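Local coordinates for protein polyketide synthase PksL (Bacillus subtilis, PDB 5E1V) that is a dehydratase domain of the bacillaene polyketide synthase and probably removes water from beta-hydroxyacyl intermediates to leave a double bond in the growing chain, at residues 73-78 and 85-90. Sequence-based numbering, arbitrary orientation.
Sequences LNIQCA and WQITAK
Ala78 O accepts the shortest hydrogen bond between the two strands, 2.8 Å from Gln86 N. The same oxygen also receives a CA-H...O contact from Trp85 CA at 3.2 Å. The amide of Ala78 in turn donates to Gln86 O. The same reciprocal pairing joins Gln76 with Thr88 and Asn74 with Lys90, six backbone bonds in all.

These three reciprocal pairs alternate with two non-hydrogen-bonded ones, Ile75 with Ala89 and Cys77 with Ile87. Their side chains share the buried face. Ile75 and Ile87 run alongside each other in the same direction, with Ile75 CG2 3.8 Å from Ile87 CG2. In both, CG1 stands anti to the carbonyl carbon (chi1 -56° and -60°). Ile75 CG1 then reaches Ala89 CB at 3.9 Å, while Ile87 CG1 meets Cys77 SG at 4.1 Å. At the start of 73-78, Leu73 brings CD1 to the same Ala89 CB, 3.9 Å away. Helix 34-44 covers this face through Ile37, Ile38, Ile41 and Phe42.

The Trp85 ring turns its edge to the backbone of Cys77, with CD1 4.0 Å from Cys77 C. Phe42 meets the indole edge-to-face. The other face carries Asn74, Gln76, Thr88 and Lys90 and is more open to solvent. Here Thr88 OG1 sits 4.0 Å from Gln76 CB, and Asn74 OD1 is hydrogen-bonded to Gln8 on the neighbouring strand 4-11.

The segments belong to the two arms of the antiparallel hairpin of strands 70-81 and 84-94, flanked by strands 4-11 and 104-112. Its apolar face packs on a long helix, as in the hotdog fold of polyketide synthase dehydratases.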
loop_
_atom_site.group_PDB
_atom_site.type_symbol
_atom_site.label_atom_id
_atom_site.label_comp_id
_atom_site.label_asym_id
_atom_site.label_seq_id
_atom_site.Cartn_x
_atom_site.Cartn_y
_atom_site.Cartn_z
ATOM N N LEU A 73 -6.579 -17.284 1.975
ATOM C CA LEU A 73 -7.009 -16.123 2.734
ATOM C C LEU A 73 -8.499 -15.869 2.500
ATOM O O LEU A 73 -8.932 -15.580 1.387
ATOM C CB LEU A 73 -6.148 -14.879 2.389
ATOM C CG LEU A 73 -6.280 -13.594 3.261
ATOM C CD1 LEU A 73 -5.734 -13.794 4.654
ATOM C CD2 LEU A 73 -5.568 -12.358 2.676
ATOM N N ASN A 74 -9.260 -15.980 3.574
ATOM C CA ASN A 74 -10.681 -15.789 3.550
ATOM C C ASN A 74 -10.934 -14.381 3.991
ATOM O O ASN A 74 -10.510 -14.009 5.108
ATOM C CB ASN A 74 -11.297 -16.818 4.488
ATOM C CG ASN A 74 -11.711 -18.064 3.759
ATOM O OD1 ASN A 74 -11.513 -18.194 2.553
ATOM N ND2 ASN A 74 -12.358 -18.968 4.476
ATOM N N ILE A 75 -11.506 -13.556 3.091
ATOM C CA ILE A 75 -11.881 -12.169 3.427
ATOM C C ILE A 75 -13.401 -12.110 3.585
ATOM O O ILE A 75 -14.116 -12.408 2.640
ATOM C CB ILE A 75 -11.337 -11.151 2.429
ATOM C CG1 ILE A 75 -9.825 -11.308 2.352
ATOM C CG2 ILE A 75 -11.592 -9.712 2.838
ATOM C CD1 ILE A 75 -9.289 -10.814 1.073
ATOM N N GLN A 76 -13.875 -11.803 4.798
ATOM C CA GLN A 76 -15.332 -11.601 5.008
ATOM C C GLN A 76 -15.614 -10.118 5.339
ATOM O O GLN A 76 -14.918 -9.521 6.207
ATOM C CB GLN A 76 -15.814 -12.451 6.137
ATOM C CG GLN A 76 -15.495 -13.913 5.965
ATOM C CD GLN A 76 -16.322 -14.786 6.891
ATOM O OE1 GLN A 76 -17.384 -14.376 7.382
ATOM N NE2 GLN A 76 -15.845 -15.984 7.129
ATOM N N CYS A 77 -16.623 -9.561 4.658
ATOM C CA CYS A 77 -17.074 -8.188 4.827
ATOM C C CYS A 77 -18.535 -8.353 5.278
ATOM O O CYS A 77 -19.335 -8.996 4.601
ATOM C CB CYS A 77 -16.987 -7.411 3.539
ATOM S SG CYS A 77 -15.444 -7.811 2.664
ATOM N N ALA A 78 -18.817 -7.863 6.457
ATOM C CA ALA A 78 -20.120 -8.053 7.067
ATOM C C ALA A 78 -20.697 -6.691 7.353
ATOM O O ALA A 78 -20.031 -5.896 8.017
ATOM C CB ALA A 78 -19.976 -8.838 8.360
ATOM N N TRP A 85 -19.339 -1.812 6.763
ATOM C CA TRP A 85 -18.894 -3.218 6.787
ATOM C C TRP A 85 -17.645 -3.388 7.672
ATOM O O TRP A 85 -16.728 -2.553 7.683
ATOM C CB TRP A 85 -18.617 -3.825 5.348
ATOM C CG TRP A 85 -19.754 -3.959 4.358
ATOM C CD1 TRP A 85 -20.402 -5.102 3.961
ATOM C CD2 TRP A 85 -20.324 -2.898 3.623
ATOM N NE1 TRP A 85 -21.368 -4.773 3.037
ATOM C CE2 TRP A 85 -21.302 -3.428 2.790
ATOM C CE3 TRP A 85 -20.030 -1.553 3.539
ATOM C CZ2 TRP A 85 -22.031 -2.655 1.932
ATOM C CZ3 TRP A 85 -20.754 -0.775 2.669
ATOM C CH2 TRP A 85 -21.759 -1.307 1.912
ATOM N N GLN A 86 -17.586 -4.496 8.393
ATOM C CA GLN A 86 -16.394 -4.879 9.152
ATOM C C GLN A 86 -15.792 -5.944 8.239
ATOM O O GLN A 86 -16.461 -6.834 7.790
ATOM C CB GLN A 86 -16.710 -5.470 10.532
ATOM C CG GLN A 86 -15.641 -5.265 11.717
ATOM C CD GLN A 86 -14.051 -5.132 11.496
ATOM O OE1 GLN A 86 -13.353 -6.051 11.046
ATOM N NE2 GLN A 86 -13.473 -3.974 11.978
ATOM N N ILE A 87 -14.513 -5.811 8.032
ATOM C CA ILE A 87 -13.730 -6.727 7.190
ATOM C C ILE A 87 -12.753 -7.492 8.079
ATOM O O ILE A 87 -12.076 -6.931 8.908
ATOM C CB ILE A 87 -12.923 -5.876 6.164
ATOM C CG1 ILE A 87 -13.826 -5.039 5.258
ATOM C CG2 ILE A 87 -12.066 -6.768 5.261
ATOM C CD1 ILE A 87 -13.086 -3.843 4.733
ATOM N N THR A 88 -12.647 -8.788 7.879
ATOM C CA THR A 88 -11.608 -9.561 8.571
ATOM C C THR A 88 -10.925 -10.509 7.534
ATOM O O THR A 88 -11.590 -11.025 6.610
ATOM C CB THR A 88 -12.290 -10.431 9.653
ATOM O OG1 THR A 88 -13.161 -11.305 8.919
ATOM C CG2 THR A 88 -13.129 -9.634 10.592
ATOM N N ALA A 89 -9.598 -10.666 7.605
ATOM C CA ALA A 89 -8.967 -11.536 6.667
ATOM C C ALA A 89 -8.177 -12.553 7.500
ATOM O O ALA A 89 -7.291 -12.210 8.233
ATOM C CB ALA A 89 -8.064 -10.803 5.754
ATOM N N LYS A 90 -8.577 -13.786 7.389
ATOM C CA LYS A 90 -7.937 -14.834 8.165
ATOM C C LYS A 90 -7.531 -15.940 7.190
ATOM O O LYS A 90 -8.263 -16.272 6.267
ATOM C CB LYS A 90 -8.900 -15.341 9.236
ATOM C CG LYS A 90 -10.307 -15.474 8.759
ATOM C CD LYS A 90 -11.253 -15.879 9.899
ATOM C CE LYS A 90 -11.736 -14.702 10.702
ATOM N NZ LYS A 90 -13.178 -14.491 10.433
#